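Local coordinates for protein Zgc:56074 (Danio rerio, PDB 3E9D) that probably hydrolyses fructose-2,6-bisphosphate and fructose-1,6-bisphosphate through a phosphohistidine intermediate, lowering glycolytic flux and favouring the pentose phosphate pathway, at residues A204-K207 / M208-F212. Numbering follows the deposited sequence.
Sequences AGLK and MNQVF
Lys207 and Val211 are joined through the backbone where the chain turns into the short helix 208-211. The carbonyl O of Lys207 accepts a hydrogen bond from Val211 N at 3.0 Å. Two side-chain atoms also approach this oxygen: Val211 CG2 and Gln210 CB, each 3.4 Å from Lys207 O. Leu206, one residue earlier, supplies the apolar part of the contact. With its CG set anti to the backbone N (chi1 -177°), the branch point reaches the helix, where Leu206 CG lies 3.7 Å from Val211 CG2. Leu206 CD2 rests against the same valine methyl, whereas CD1 meets the aliphatic CG of Gln210 at 4.1 Å. The leucine runs across both partners at roughly a right angle. Lys207 occupies the N-cap position, so the contact is a helix start in which the i to i+4 pattern begins at the cap carbonyl and is followed by the bond from Phe212 N to Met208 O. This single-turn helix links helix 184-197 to strand 220-230 in the phosphoglycerate mutase-like histidine phosphatase fold, at the surface and away from the catalytic residues. Val211, buried, also packs on Val195 of helix 184-197 and on Leu202. The exposed Met208 side chain, bent at chi2, starts out away from residues 204-207 and touches Leu202 as well. The amide of Gln210 leads away from the turn, and NE2 is hydrogen-bonded to the carbonyl O of Ile244. The exposed Lys207 side chain curls back along the incoming loop, bent at chi2 (-60°) and again at chi4, bringing NZ to a weak, 3.4 Å hydrogen bond with Gly205 O.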
ATOM      1  N   ALA A 204      -9.235  -7.793 -16.821  1.00 19.29           N
ATOM      2  CA  ALA A 204      -9.548  -7.220 -18.123  1.00 20.24           C
ATOM      3  C   ALA A 204      -9.661  -5.707 -18.062  1.00 21.04           C
ATOM      4  O   ALA A 204     -10.264  -5.161 -17.142  1.00 21.06           O
ATOM      5  CB  ALA A 204     -10.855  -7.819 -18.682  1.00 19.76           C
ATOM      6  N   GLY A 205      -9.050  -5.041 -19.034  1.00 21.81           N
ATOM      7  CA  GLY A 205      -9.208  -3.606 -19.210  1.00 23.32           C
ATOM      8  C   GLY A 205      -8.307  -2.709 -18.393  1.00 24.58           C
ATOM      9  O   GLY A 205      -8.409  -1.505 -18.491  1.00 25.62           O
ATOM     10  N   LEU A 206      -7.447  -3.279 -17.559  1.00 25.25           N
ATOM     11  CA  LEU A 206      -6.571  -2.482 -16.704  1.00 25.39           C
ATOM     12  C   LEU A 206      -5.271  -2.147 -17.442  1.00 25.53           C
ATOM     13  O   LEU A 206      -4.493  -3.045 -17.753  1.00 26.26           O
ATOM     14  CB  LEU A 206      -6.286  -3.233 -15.405  1.00 25.21           C
ATOM     15  CG  LEU A 206      -5.446  -2.548 -14.317  1.00 26.95           C
ATOM     16  CD1 LEU A 206      -5.971  -1.134 -13.988  1.00 26.47           C
ATOM     17  CD2 LEU A 206      -5.380  -3.414 -13.072  1.00 25.72           C
ATOM     18  N   LYS A 207      -5.063  -0.868 -17.748  1.00 24.66           N
ATOM     19  CA  LYS A 207      -3.880  -0.433 -18.506  1.00 24.47           C
ATOM     20  C   LYS A 207      -2.628  -0.469 -17.645  1.00 23.49           C
ATOM     21  O   LYS A 207      -2.665  -0.060 -16.485  1.00 23.02           O
ATOM     22  CB  LYS A 207      -4.084   0.986 -19.062  1.00 24.75           C
ATOM     23  CG  LYS A 207      -5.316   1.148 -19.993  1.00 26.77           C
ATOM     24  CD  LYS A 207      -5.237   0.246 -21.214  1.00 31.11           C
ATOM     25  CE  LYS A 207      -6.468   0.402 -22.131  1.00 34.61           C
ATOM     26  NZ  LYS A 207      -7.698  -0.164 -21.479  1.00 36.94           N
ATOM     27  N   MET A 208      -1.522  -0.960 -18.202  1.00 23.03           N
ATOM     28  CA  MET A 208      -0.247  -0.979 -17.476  1.00 22.77           C
ATOM     29  C   MET A 208       0.207   0.409 -17.041  1.00 22.87           C
ATOM     30  O   MET A 208       0.878   0.536 -16.025  1.00 21.92           O
ATOM     31  CB  MET A 208       0.854  -1.640 -18.299  1.00 23.42           C
ATOM     32  CG  MET A 208       0.544  -3.083 -18.663  1.00 24.72           C
ATOM     33  SD  MET A 208       0.092  -4.085 -17.228  1.00 30.37           S
ATOM     34  CE  MET A 208      -0.386  -5.591 -18.063  1.00 29.72           C
ATOM     35  N   ASN A 209      -0.142   1.445 -17.812  1.00 22.31           N
ATOM     36  CA  ASN A 209       0.238   2.804 -17.441  1.00 22.83           C
ATOM     37  C   ASN A 209      -0.442   3.187 -16.139  1.00 21.80           C
ATOM     38  O   ASN A 209       0.165   3.849 -15.307  1.00 21.69           O
ATOM     39  CB  ASN A 209      -0.100   3.819 -18.529  1.00 23.31           C
ATOM     40  CG  ASN A 209       0.878   3.772 -19.686  1.00 27.56           C
ATOM     41  OD1 ASN A 209       1.940   3.137 -19.592  1.00 32.12           O
ATOM     42  ND2 ASN A 209       0.546   4.466 -20.779  1.00 27.78           N
ATOM     43  N   GLN A 210      -1.689   2.758 -15.979  1.00 21.02           N
ATOM     44  CA  GLN A 210      -2.405   2.947 -14.726  1.00 21.38           C
ATOM     45  C   GLN A 210      -1.776   2.126 -13.602  1.00 20.60           C
ATOM     46  O   GLN A 210      -1.534   2.651 -12.509  1.00 20.95           O
ATOM     47  CB  GLN A 210      -3.901   2.623 -14.875  1.00 21.12           C
ATOM     48  CG  GLN A 210      -4.714   2.722 -13.574  1.00 22.66           C
ATOM     49  CD  GLN A 210      -4.759   4.138 -13.023  1.00 25.54           C
ATOM     50  OE1 GLN A 210      -4.498   5.095 -13.749  1.00 24.32           O
ATOM     51  NE2 GLN A 210      -5.069   4.277 -11.732  1.00 23.34           N
ATOM     52  N   VAL A 211      -1.538   0.840 -13.860  1.00 19.56           N
ATOM     53  CA  VAL A 211      -0.928  -0.055 -12.853  1.00 18.97           C
ATOM     54  C   VAL A 211       0.326   0.572 -12.241  1.00 18.50           C
ATOM     55  O   VAL A 211       0.520   0.527 -11.030  1.00 19.20           O
ATOM     56  CB  VAL A 211      -0.563  -1.436 -13.460  1.00 18.78           C
ATOM     57  CG1 VAL A 211       0.155  -2.293 -12.436  1.00 18.67           C
ATOM     58  CG2 VAL A 211      -1.819  -2.136 -13.955  1.00 18.34           C
ATOM     59  N   PHE A 212       1.173   1.150 -13.084  1.00 18.51           N
ATOM     60  CA  PHE A 212       2.463   1.656 -12.644  1.00 19.50           C
ATOM     61  C   PHE A 212       2.497   3.175 -12.347  1.00 19.81           C
ATOM     62  O   PHE A 212       3.572   3.739 -12.136  1.00 19.45           O
ATOM     63  CB  PHE A 212       3.544   1.285 -13.672  1.00 19.91           C
ATOM     64  CG  PHE A 212       3.741  -0.208 -13.839  1.00 21.06           C
ATOM     65  CD1 PHE A 212       4.021  -1.019 -12.733  1.00 20.41           C
ATOM     66  CD2 PHE A 212       3.649  -0.799 -15.094  1.00 20.98           C
ATOM     67  CE1 PHE A 212       4.213  -2.411 -12.871  1.00 20.69           C
ATOM     68  CE2 PHE A 212       3.825  -2.196 -15.246  1.00 22.19           C
ATOM     69  CZ  PHE A 212       4.122  -2.997 -14.139  1.00 20.63           C
TER